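Local coordinates for MSHA biogenesis protein MshE (Vibrio cholerae, PDB 5HTL) that binds the second messenger cyclic di-GMP through its MshEN domain and probably takes part in making the MSHA pilus, at residues A[26-31]-A[44-49]; A[88-93]-A[115-120]. All blocks are in the same frame, centred on the assembly; numbering follows the deposited sequence.

How the interactions relate
From the N terminus the chain passes through helix 10-16 into helix 22-32, then turns back through helix 39-45, and interaction 1 closes this short loop, of which 12 residues lie between the segments 26-31 and 44-49. The chain then continues through helix 51-62 before interaction 2 opens at residue 88. There a longer loop, carrying the antiparallel strands 92-98 and 101-106, is closed when helix 112-121 packs back on the end of helix 84-90 and the start of strand 92-98. The two loops follow in series and neither nest nor cross. Their centres lie 28 Å apart on opposite sides of the chain's centre, one in the helical N-terminal part, the other beside the three-stranded sheet.

Interaction 1. Residues A[26-31]-A[44-49]; sequences EQALNA and ISLGFL. With C2E (9,9'-[(2R,3R,3aS,5S,7aR,9R,10R,10aS,12S,14aR)-3,5,10,12-tetrahydroxy-5,12-dioxidooctahydro-2H,7H-difuro[3,2-d:3',2'-j][1,3,7,9,2,8]tetraoxadiphosphacyclododecine-2,9-diyl]bis(2-amino-1,9-dihydro-6H-purin-6-one)), chain C.
Leu46 and Phe48 meet Gln27 and Ala28 in the helical N-terminal part of this cyclic di-GMP-binding protein, where helix 22-32 packs on the Schellman turn that follows helix 39-45. Gly47, with a positive phi of 87°, is where the chain leaves the helix, and its N is hydrogen-bonded to Ile44 O.

The apolar share belongs to Leu46. Its CD1 settles on Ala28, 3.9 Å from both CA and CB of that alanine, while Ala28 also packs on Leu39, Thr42 and Leu43 of the second helix. The other methyl, Leu46 CD2, lies 4.0 Å from Gln27 NE2.

The polar-aromatic share belongs to Gln27. With CG anti to the backbone N (chi1 -173°) and the chain extended beyond it, the amide reaches the edge of the Phe48 ring, the two planes 66° apart; Leu46 CB covers one face of that ring, near its rim. Gln27 OE1 comes to the edge 3.4 Å from Phe48 CZ.

Cyclic di-GMP lies along another side of helix 22-32, held also by the neighbouring Gln32 and by Arg38 and Leu39. Leu29 lays both methyls on one guanine: its CD1 is 3.5 Å from ligand C2, its CD2 3.5 Å from ligand N3.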
loop_
_atom_site.group_PDB
_atom_site.type_symbol
_atom_site.label_atom_id
_atom_site.label_comp_id
_atom_site.label_asym_id
_atom_site.label_seq_id
_atom_site.Cartn_x
_atom_site.Cartn_y
_atom_site.Cartn_z
ATOM N N GLU A 26 19.848 -9.581 -16.963
ATOM C CA GLU A 26 20.488 -10.895 -16.884
ATOM C C GLU A 26 21.861 -10.777 -16.224
ATOM O O GLU A 26 22.225 -11.583 -15.366
ATOM C CB GLU A 26 20.578 -11.515 -18.283
ATOM C CG GLU A 26 19.212 -11.895 -18.862
ATOM C CD GLU A 26 19.207 -12.100 -20.372
ATOM O OE1 GLU A 26 20.242 -11.856 -21.025
ATOM O OE2 GLU A 26 18.150 -12.502 -20.910
ATOM N N GLN A 27 22.603 -9.742 -16.593
ATOM C CA GLN A 27 23.902 -9.481 -16.008
ATOM C C GLN A 27 23.802 -9.280 -14.496
ATOM O O GLN A 27 24.581 -9.846 -13.730
ATOM C CB GLN A 27 24.530 -8.250 -16.665
ATOM C CG GLN A 27 25.954 -7.997 -16.236
ATOM C CD GLN A 27 26.576 -6.813 -16.945
ATOM O OE1 GLN A 27 25.989 -6.243 -17.867
ATOM N NE2 GLN A 27 27.779 -6.440 -16.522
ATOM N N ALA A 28 22.822 -8.496 -14.062
ATOM C CA ALA A 28 22.671 -8.207 -12.640
ATOM C C ALA A 28 22.202 -9.427 -11.845
ATOM O O ALA A 28 22.640 -9.630 -10.715
ATOM C CB ALA A 28 21.732 -7.048 -12.433
ATOM N N LEU A 29 21.316 -10.227 -12.429
ATOM C CA LEU A 29 20.838 -11.439 -11.762
ATOM C C LEU A 29 21.993 -12.407 -11.554
ATOM O O LEU A 29 22.109 -13.011 -10.485
ATOM C CB LEU A 29 19.707 -12.097 -12.550
ATOM C CG LEU A 29 18.383 -11.343 -12.527
ATOM C CD1 LEU A 29 17.452 -11.939 -13.579
ATOM C CD2 LEU A 29 17.754 -11.397 -11.137
ATOM N N ASN A 30 22.852 -12.533 -12.562
ATOM C CA ASN A 30 24.061 -13.357 -12.455
ATOM C C ASN A 30 24.988 -12.837 -11.359
ATOM O O ASN A 30 25.525 -13.604 -10.551
ATOM C CB ASN A 30 24.820 -13.394 -13.792
ATOM C CG ASN A 30 24.054 -14.108 -14.892
ATOM O OD1 ASN A 30 23.143 -14.891 -14.625
ATOM N ND2 ASN A 30 24.428 -13.845 -16.142
ATOM N N ALA A 31 25.163 -11.521 -11.330
ATOM C CA ALA A 31 26.115 -10.871 -10.429
ATOM C C ALA A 31 25.651 -10.817 -8.973
ATOM O O ALA A 31 26.473 -10.771 -8.047
ATOM C CB ALA A 31 26.411 -9.465 -10.926
ATOM N N ILE A 44 22.178 -0.736 -9.488
ATOM C CA ILE A 44 22.800 0.559 -9.193
ATOM C C ILE A 44 24.325 0.457 -9.184
ATOM O O ILE A 44 25.025 1.311 -9.737
ATOM C CB ILE A 44 22.324 1.109 -7.838
ATOM C CG1 ILE A 44 20.860 1.518 -7.927
ATOM C CG2 ILE A 44 23.167 2.322 -7.420
ATOM C CD1 ILE A 44 20.258 1.877 -6.581
ATOM N N SER A 45 24.842 -0.599 -8.569
ATOM C CA SER A 45 26.283 -0.821 -8.529
ATOM C C SER A 45 26.884 -0.935 -9.929
ATOM O O SER A 45 28.005 -0.479 -10.169
ATOM C CB SER A 45 26.600 -2.065 -7.699
ATOM O OG SER A 45 26.456 -3.254 -8.454
ATOM N N LEU A 46 26.126 -1.529 -10.850
ATOM C CA LEU A 46 26.570 -1.716 -12.228
ATOM C C LEU A 46 26.351 -0.462 -13.070
ATOM O O LEU A 46 26.805 -0.398 -14.214
ATOM C CB LEU A 46 25.846 -2.916 -12.853
ATOM C CG LEU A 46 26.294 -4.290 -12.338
ATOM C CD1 LEU A 46 25.276 -5.368 -12.653
ATOM C CD2 LEU A 46 27.641 -4.652 -12.937
ATOM N N GLY A 47 25.655 0.527 -12.516
ATOM C CA GLY A 47 25.473 1.805 -13.190
ATOM C C GLY A 47 24.284 1.852 -14.132
ATOM O O GLY A 47 24.138 2.793 -14.917
ATOM N N PHE A 48 23.410 0.857 -14.033
ATOM C CA PHE A 48 22.263 0.750 -14.935
ATOM C C PHE A 48 21.027 1.464 -14.398
ATOM O O PHE A 48 20.049 1.694 -15.123
ATOM C CB PHE A 48 21.920 -0.718 -15.144
ATOM C CG PHE A 48 23.040 -1.541 -15.722
ATOM C CD1 PHE A 48 24.000 -0.980 -16.563
ATOM C CD2 PHE A 48 23.121 -2.895 -15.431
ATOM C CE1 PHE A 48 25.018 -1.763 -17.091
ATOM C CE2 PHE A 48 24.133 -3.684 -15.957
ATOM C CZ PHE A 48 25.080 -3.123 -16.786
ATOM N N LEU A 49 21.070 1.799 -13.113
ATOM C CA LEU A 49 19.927 2.329 -12.392
ATOM C C LEU A 49 20.467 3.318 -11.359
ATOM O O LEU A 49 21.590 3.165 -10.885
ATOM C CB LEU A 49 19.210 1.175 -11.678
ATOM C CG LEU A 49 17.871 1.428 -10.989
ATOM C CD1 LEU A 49 16.763 1.676 -11.992
ATOM C CD2 LEU A 49 17.497 0.276 -10.073
HETATM P P1 C2E C . 10.709 -9.183 -6.301
HETATM O O2P C2E C . 10.823 -8.028 -7.265
HETATM O O1P C2E C . 9.363 -9.872 -6.376
HETATM O "O5'" C2E C . 11.878 -10.197 -6.618
HETATM C "C5'" C2E C . 12.214 -11.327 -5.861
HETATM C "C4'" C2E C . 13.486 -11.942 -6.222
HETATM O "O4'" C2E C . 13.458 -12.410 -7.536
HETATM C "C3'" C2E C . 14.622 -10.957 -6.165
HETATM O "O3'" C2E C . 15.255 -11.023 -4.910
HETATM C "C2'" C2E C . 15.432 -11.299 -7.248
HETATM O "O2'" C2E C . 16.482 -12.196 -6.826
HETATM C "C1'" C2E C . 14.561 -11.947 -8.259
HETATM N N9 C2E C . 14.084 -11.003 -9.221
HETATM C C8 C2E C . 13.598 -9.765 -9.237
HETATM N N7 C2E C . 13.301 -9.493 -10.514
HETATM C C5 C2E C . 13.605 -10.577 -11.288
HETATM C C6 C2E C . 13.477 -10.804 -12.663
HETATM O O6 C2E C . 12.988 -9.847 -13.477
HETATM N N1 C2E C . 13.861 -11.983 -13.167
HETATM C C2 C2E C . 14.343 -12.930 -12.357
HETATM N N2 C2E C . 14.736 -14.167 -12.957
HETATM N N3 C2E C . 14.482 -12.762 -11.024
HETATM C C4 C2E C . 14.122 -11.591 -10.452
HETATM P P11 C2E C . 15.817 -9.712 -4.202
HETATM O O21 C2E C . 16.622 -10.090 -2.970
HETATM O O11 C2E C . 16.733 -9.032 -5.178
HETATM O O5A C2E C . 14.678 -8.688 -3.900
HETATM C C5A C2E C . 13.618 -8.990 -3.006
HETATM C C4A C2E C . 12.471 -8.121 -3.073
HETATM O O4A C2E C . 12.826 -6.780 -2.588
HETATM C C3A C2E C . 11.990 -7.899 -4.454
HETATM O O3A C2E C . 10.878 -8.697 -4.805
HETATM C C2A C2E C . 11.651 -6.464 -4.535
HETATM O O2A C2E C . 10.353 -6.182 -4.194
HETATM C C1A C2E C . 12.539 -5.793 -3.550
HETATM N N91 C2E C . 13.828 -5.291 -4.007
HETATM C C81 C2E C . 14.598 -5.729 -5.022
HETATM N N71 C2E C . 15.731 -5.007 -5.072
HETATM C C51 C2E C . 15.693 -4.097 -4.069
HETATM C C61 C2E C . 16.546 -3.092 -3.600
HETATM O O61 C2E C . 17.771 -2.835 -4.192
HETATM N N11 C2E C . 16.178 -2.356 -2.553
HETATM C C21 C2E C . 15.015 -2.565 -1.944
HETATM N N21 C2E C . 14.719 -1.729 -0.850
HETATM N N31 C2E C . 14.163 -3.517 -2.342
HETATM C C41 C2E C . 14.491 -4.289 -3.401
#

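Interaction 2. Residues A[88-93]-A[115-120]; sequences RRLRAL and QEALLN
Leu90 and Leu118 come together through different first torsions. In Leu90, CG stands anti to the carbonyl carbon (chi1 -64°), and its two methyls fork over helix 112-121; in Leu118, CG stands anti to the backbone N (chi1 -159°), which brings the end of the side chain back to a partner that its CB does not face directly. The two leucines cross at a slant.

Each methyl of Leu90 has its own target. CD2 presses on Ala117 CB at 3.5 Å, a carbon pair tighter than ordinary van der Waals contact. CD1 meets Leu118 CD1 at 3.8 Å and lies 4.0 Å from the backbone N of Leu118. That same Leu118 methyl continues to Ala92, whose CB points at the helix and lies 4.1 Å from Leu118 CD1. One methyl of Leu118 therefore touches both the end of a helix and the beginning of a strand.

The two are joined by a Schellman motif. Arg91, with a positive phi of 49°, ends helix 84-90 and turns the chain into strand 92-98; its side chain forms a salt bridge with Glu134.

The contact is thus a buried apolar seam on one side of the MshEN sheet. Ile104 of strand 101-106 touches both Ala92 and Leu118, and Phe129 of strand 126-131 also packs on Leu118. Leu93, pointing away from helix 112-121, packs instead on helix 134-144, so the two helices cover different sides of strand 92-98.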
loop_
_atom_site.group_PDB
_atom_site.type_symbol
_atom_site.label_atom_id
_atom_site.label_comp_id
_atom_site.label_asym_id
_atom_site.label_seq_id
_atom_site.Cartn_x
_atom_site.Cartn_y
_atom_site.Cartn_z
ATOM N N ARG A 88 14.933 4.082 14.469
ATOM C CA ARG A 88 16.244 4.069 13.831
ATOM C C ARG A 88 16.644 2.678 13.346
ATOM O O ARG A 88 17.119 2.542 12.223
ATOM C CB ARG A 88 17.304 4.674 14.756
ATOM C CG ARG A 88 17.092 6.179 14.971
ATOM C CD ARG A 88 18.200 6.775 15.848
ATOM N NE ARG A 88 18.055 8.217 16.055
ATOM C CZ ARG A 88 18.501 9.156 15.218
ATOM N NH1 ARG A 88 19.096 8.829 14.076
ATOM N NH2 ARG A 88 18.333 10.437 15.510
ATOM N N ARG A 89 16.418 1.648 14.157
ATOM C CA ARG A 89 16.758 0.275 13.752
ATOM C C ARG A 89 16.015 -0.151 12.497
ATOM O O ARG A 89 16.597 -0.763 11.593
ATOM C CB ARG A 89 16.448 -0.735 14.865
ATOM C CG ARG A 89 16.761 -2.195 14.472
ATOM C CD ARG A 89 15.492 -2.934 14.063
ATOM N NE ARG A 89 15.683 -4.227 13.398
ATOM C CZ ARG A 89 15.734 -4.404 12.078
ATOM N NH1 ARG A 89 15.638 -3.370 11.252
ATOM N NH2 ARG A 89 15.888 -5.623 11.577
ATOM N N LEU A 90 14.725 0.189 12.443
ATOM C CA LEU A 90 13.821 -0.285 11.406
ATOM C C LEU A 90 13.749 0.666 10.223
ATOM O O LEU A 90 13.098 0.357 9.214
ATOM C CB LEU A 90 12.421 -0.457 12.005
ATOM C CG LEU A 90 12.326 -1.520 13.098
ATOM C CD1 LEU A 90 10.980 -1.462 13.805
ATOM C CD2 LEU A 90 12.537 -2.887 12.472
ATOM N N ARG A 91 14.411 1.814 10.337
ATOM C CA ARG A 91 14.323 2.895 9.349
ATOM C C ARG A 91 12.861 3.197 9.010
ATOM O O ARG A 91 12.444 3.167 7.846
ATOM C CB ARG A 91 15.179 2.596 8.114
ATOM C CG ARG A 91 16.671 2.430 8.458
ATOM C CD ARG A 91 17.482 2.013 7.238
ATOM N NE ARG A 91 17.106 0.678 6.791
ATOM C CZ ARG A 91 17.466 0.145 5.626
ATOM N NH1 ARG A 91 18.238 0.829 4.793
ATOM N NH2 ARG A 91 17.061 -1.072 5.304
ATOM N N ALA A 92 12.099 3.507 10.053
ATOM C CA ALA A 92 10.653 3.726 9.965
ATOM C C ALA A 92 10.287 4.900 10.845
ATOM O O ALA A 92 10.789 5.019 11.956
ATOM C CB ALA A 92 9.914 2.485 10.424
ATOM N N LEU A 93 9.420 5.771 10.347
ATOM C CA LEU A 93 8.957 6.938 11.095
ATOM C C LEU A 93 7.444 7.024 11.038
ATOM O O LEU A 93 6.860 7.043 9.957
ATOM C CB LEU A 93 9.545 8.215 10.488
ATOM C CG LEU A 93 9.203 9.552 11.160
ATOM C CD1 LEU A 93 9.910 9.619 12.499
ATOM C CD2 LEU A 93 9.616 10.744 10.305
ATOM N N GLN A 115 9.346 -5.262 8.712
ATOM C CA GLN A 115 7.897 -5.145 8.828
ATOM C C GLN A 115 7.361 -5.975 9.980
ATOM O O GLN A 115 6.493 -5.523 10.730
ATOM C CB GLN A 115 7.248 -5.625 7.538
ATOM C CG GLN A 115 5.762 -5.363 7.421
ATOM C CD GLN A 115 5.261 -5.584 6.009
ATOM O OE1 GLN A 115 4.829 -6.682 5.656
ATOM N NE2 GLN A 115 5.340 -4.549 5.184
ATOM N N GLU A 116 7.873 -7.195 10.105
ATOM C CA GLU A 116 7.464 -8.082 11.186
ATOM C C GLU A 116 7.786 -7.441 12.527
ATOM O O GLU A 116 6.986 -7.474 13.459
ATOM C CB GLU A 116 8.168 -9.432 11.060
ATOM C CG GLU A 116 7.621 -10.509 11.998
ATOM C CD GLU A 116 6.410 -11.226 11.424
ATOM O OE1 GLU A 116 6.081 -12.326 11.914
ATOM O OE2 GLU A 116 5.789 -10.693 10.481
ATOM N N ALA A 117 8.972 -6.852 12.615
ATOM C CA ALA A 117 9.399 -6.146 13.808
ATOM C C ALA A 117 8.482 -4.978 14.136
ATOM O O ALA A 117 8.058 -4.799 15.280
ATOM C CB ALA A 117 10.818 -5.660 13.630
ATOM N N LEU A 118 8.177 -4.178 13.122
ATOM C CA LEU A 118 7.302 -3.025 13.293
ATOM C C LEU A 118 5.932 -3.455 13.821
ATOM O O LEU A 118 5.381 -2.826 14.729
ATOM C CB LEU A 118 7.143 -2.304 11.951
ATOM C CG LEU A 118 6.699 -0.849 11.948
ATOM C CD1 LEU A 118 7.642 -0.006 12.760
ATOM C CD2 LEU A 118 6.680 -0.381 10.496
ATOM N N LEU A 119 5.396 -4.534 13.256
ATOM C CA LEU A 119 4.103 -5.082 13.662
ATOM C C LEU A 119 4.063 -5.488 15.129
ATOM O O LEU A 119 3.085 -5.234 15.831
ATOM C CB LEU A 119 3.760 -6.300 12.807
ATOM C CG LEU A 119 3.149 -6.055 11.429
ATOM C CD1 LEU A 119 3.398 -7.244 10.511
ATOM C CD2 LEU A 119 1.660 -5.806 11.592
ATOM N N ASN A 120 5.118 -6.142 15.592
ATOM C CA ASN A 120 5.140 -6.579 16.979
ATOM C C ASN A 120 5.399 -5.417 17.933
ATOM O O ASN A 120 5.036 -5.479 19.109
ATOM C CB ASN A 120 6.159 -7.702 17.168
ATOM C CG ASN A 120 5.794 -8.953 16.397
ATOM O OD1 ASN A 120 4.657 -9.105 15.935
ATOM N ND2 ASN A 120 6.754 -9.852 16.242
#